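PDB 4U49: pectate lyase from Pectobacterium carotovorum, which probably depolymerises polygalacturonate and methylated pectins by calcium-dependent eliminative cleavage within the chain. Local coordinates for residues 293-298 / 336-341. Numbering follows the deposited sequence.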
loop_
_atom_site.group_PDB
_atom_site.type_symbol
_atom_site.label_atom_id
_atom_site.label_comp_id
_atom_site.label_asym_id
_atom_site.label_seq_id
_atom_site.Cartn_x
_atom_site.Cartn_y
_atom_site.Cartn_z
ATOM N N VAL A 293 -0.295 -8.978 16.424
ATOM C CA VAL A 293 -1.175 -7.846 16.665
ATOM C C VAL A 293 -1.457 -7.076 15.381
ATOM O O VAL A 293 -0.540 -6.582 14.726
ATOM C CB VAL A 293 -0.587 -6.875 17.711
ATOM C CG1 VAL A 293 -1.447 -5.626 17.807
ATOM C CG2 VAL A 293 -0.483 -7.554 19.073
ATOM N N ALA A 294 -2.734 -6.992 15.024
ATOM C CA ALA A 294 -3.179 -6.102 13.962
ATOM C C ALA A 294 -3.825 -4.870 14.578
ATOM O O ALA A 294 -4.876 -4.961 15.215
ATOM C CB ALA A 294 -4.152 -6.806 13.032
ATOM N N GLU A 295 -3.186 -3.721 14.400
ATOM C CA GLU A 295 -3.738 -2.465 14.884
ATOM C C GLU A 295 -4.212 -1.633 13.697
ATOM O O GLU A 295 -3.436 -1.334 12.791
ATOM C CB GLU A 295 -2.703 -1.702 15.714
ATOM C CG GLU A 295 -3.215 -0.381 16.271
ATOM C CD GLU A 295 -2.352 0.159 17.396
ATOM O OE1 GLU A 295 -1.220 -0.335 17.579
ATOM O OE2 GLU A 295 -2.813 1.080 18.105
ATOM N N ILE A 296 -5.490 -1.275 13.698
ATOM C CA ILE A 296 -6.091 -0.584 12.563
ATOM C C ILE A 296 -6.796 0.690 13.011
ATOM O O ILE A 296 -7.688 0.646 13.858
ATOM C CB ILE A 296 -7.089 -1.493 11.826
ATOM C CG1 ILE A 296 -6.369 -2.742 11.310
ATOM C CG2 ILE A 296 -7.769 -0.732 10.692
ATOM C CD1 ILE A 296 -7.293 -3.876 10.925
ATOM N N ARG A 297 -6.397 1.823 12.438
ATOM C CA ARG A 297 -6.866 3.125 12.918
ATOM C C ARG A 297 -7.868 3.813 11.996
ATOM O O ARG A 297 -8.900 4.310 12.447
ATOM C CB ARG A 297 -5.683 4.074 13.137
ATOM C CG ARG A 297 -4.577 3.545 14.030
ATOM C CD ARG A 297 -3.755 4.704 14.586
ATOM N NE ARG A 297 -2.329 4.397 14.671
ATOM C CZ ARG A 297 -1.772 3.685 15.647
ATOM N NH1 ARG A 297 -2.523 3.196 16.624
ATOM N NH2 ARG A 297 -0.466 3.454 15.642
ATOM N N ASP A 298 -7.554 3.862 10.708
ATOM C CA ASP A 298 -8.350 4.645 9.768
ATOM C C ASP A 298 -8.492 3.900 8.446
ATOM O O ASP A 298 -7.803 4.187 7.471
ATOM C CB ASP A 298 -7.710 6.027 9.563
ATOM C CG ASP A 298 -8.436 6.877 8.531
ATOM O OD1 ASP A 298 -9.611 6.594 8.219
ATOM O OD2 ASP A 298 -7.817 7.841 8.032
ATOM N N ASN A 336 -5.229 -9.279 20.128
ATOM C CA ASN A 336 -4.651 -9.503 18.806
ATOM C C ASN A 336 -5.280 -8.622 17.727
ATOM O O ASN A 336 -4.640 -8.291 16.728
ATOM C CB ASN A 336 -4.782 -10.977 18.412
ATOM C CG ASN A 336 -4.075 -11.905 19.381
ATOM O OD1 ASN A 336 -4.700 -12.494 20.259
ATOM N ND2 ASN A 336 -2.760 -12.036 19.228
ATOM N N CYS A 337 -6.542 -8.256 17.920
ATOM C CA CYS A 337 -7.211 -7.372 16.978
ATOM C C CYS A 337 -7.466 -6.013 17.616
ATOM O O CYS A 337 -8.551 -5.748 18.133
ATOM C CB CYS A 337 -8.519 -7.996 16.487
ATOM S SG CYS A 337 -8.277 -9.445 15.406
ATOM N N LYS A 338 -6.446 -5.162 17.585
ATOM C CA LYS A 338 -6.561 -3.816 18.124
ATOM C C LYS A 338 -7.234 -2.906 17.108
ATOM O O LYS A 338 -6.607 -2.016 16.526
ATOM C CB LYS A 338 -5.190 -3.273 18.524
ATOM C CG LYS A 338 -4.559 -4.032 19.674
ATOM C CD LYS A 338 -3.271 -3.383 20.143
ATOM C CE LYS A 338 -2.664 -4.159 21.305
ATOM N NZ LYS A 338 -1.387 -3.553 21.779
ATOM N N VAL A 339 -8.523 -3.153 16.900
ATOM C CA VAL A 339 -9.339 -2.378 15.980
ATOM C C VAL A 339 -10.756 -2.270 16.540
ATOM O O VAL A 339 -11.327 -3.254 17.013
ATOM C CB VAL A 339 -9.368 -3.011 14.565
ATOM C CG1 VAL A 339 -9.822 -4.465 14.622
ATOM C CG2 VAL A 339 -10.253 -2.203 13.626
ATOM N N SER A 340 -11.307 -1.062 16.518
ATOM C CA SER A 340 -12.687 -0.848 16.938
ATOM C C SER A 340 -13.560 -0.631 15.712
ATOM O O SER A 340 -13.062 -0.272 14.646
ATOM C CB SER A 340 -12.788 0.344 17.893
ATOM O OG SER A 340 -11.899 0.191 18.986
ATOM N N ARG A 341 -14.863 -0.850 15.860
ATOM C CA ARG A 341 -15.791 -0.669 14.748
ATOM C C ARG A 341 -15.746 0.759 14.203
ATOM O O ARG A 341 -16.024 0.990 13.028
ATOM C CB ARG A 341 -17.213 -1.029 15.179
ATOM C CG ARG A 341 -17.450 -2.526 15.274
ATOM C CD ARG A 341 -18.835 -2.845 15.804
ATOM N NE ARG A 341 -19.105 -4.278 15.745
ATOM C CZ ARG A 341 -18.718 -5.149 16.670
ATOM N NH1 ARG A 341 -18.039 -4.737 17.732
ATOM N NH2 ARG A 341 -19.008 -6.436 16.529
HETATM O O HOH W 1 -7.237 0.818 16.697
#
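K338, V293 and I296 have the most surface buried where 293-298 and 336-341 run alongside each other. That the two are parallel follows from their end-to-end directions, 7° apart, and from the pairing of A294 with C337 and of E295 with K338. Three backbone bonds join them. A294 N donates to N336 O at 2.9 Å, almost in line with the carbonyl. I296 N reaches K338 O at 3.1 Å from above the carbonyl plane, 36° out of it. The third, K338 N to A294 O, is weak. The weak bond from V339 N back to C337 O closes an inverse gamma turn around K338. A water 2.9 Å from both K338 O and I296 O links the two carbonyls beyond the last direct bond between the two segments.

On the face shared with E295, the extended aliphatic chain of K338 passes V293, whose CG1 lies 3.7 Å from K338 CD. V293 CG1 stands anti to its own backbone N (chi1 173°), the branch that meets the lysine methylenes. E295 CB lies 4.1 Å from K338 CB, but the two residues form no salt bridge. E295 OE1 stays 5.3 Å from K338 NZ, and E295 OE2 forms a salt bridge with R297 NH1, although the hydrogen bond in it is weak. I296 and V339 run alongside one another, pointing the same way, V339 CG2 3.7 Å from I296 CB, both buried; V311 and I271 also pack on I296, W332 and C312 on V339.

C337, disulfide-bonded to C312, ties the short second strand to strand 312-315, while backbone hydrogen bonds of E295 with L269 and I271 pair the other edge of 293-298 with strand 267-271. Such parallel strands in successive layers are characteristic of the right-handed parallel beta-helix of family 3 pectate lyases, here near its C-terminal end.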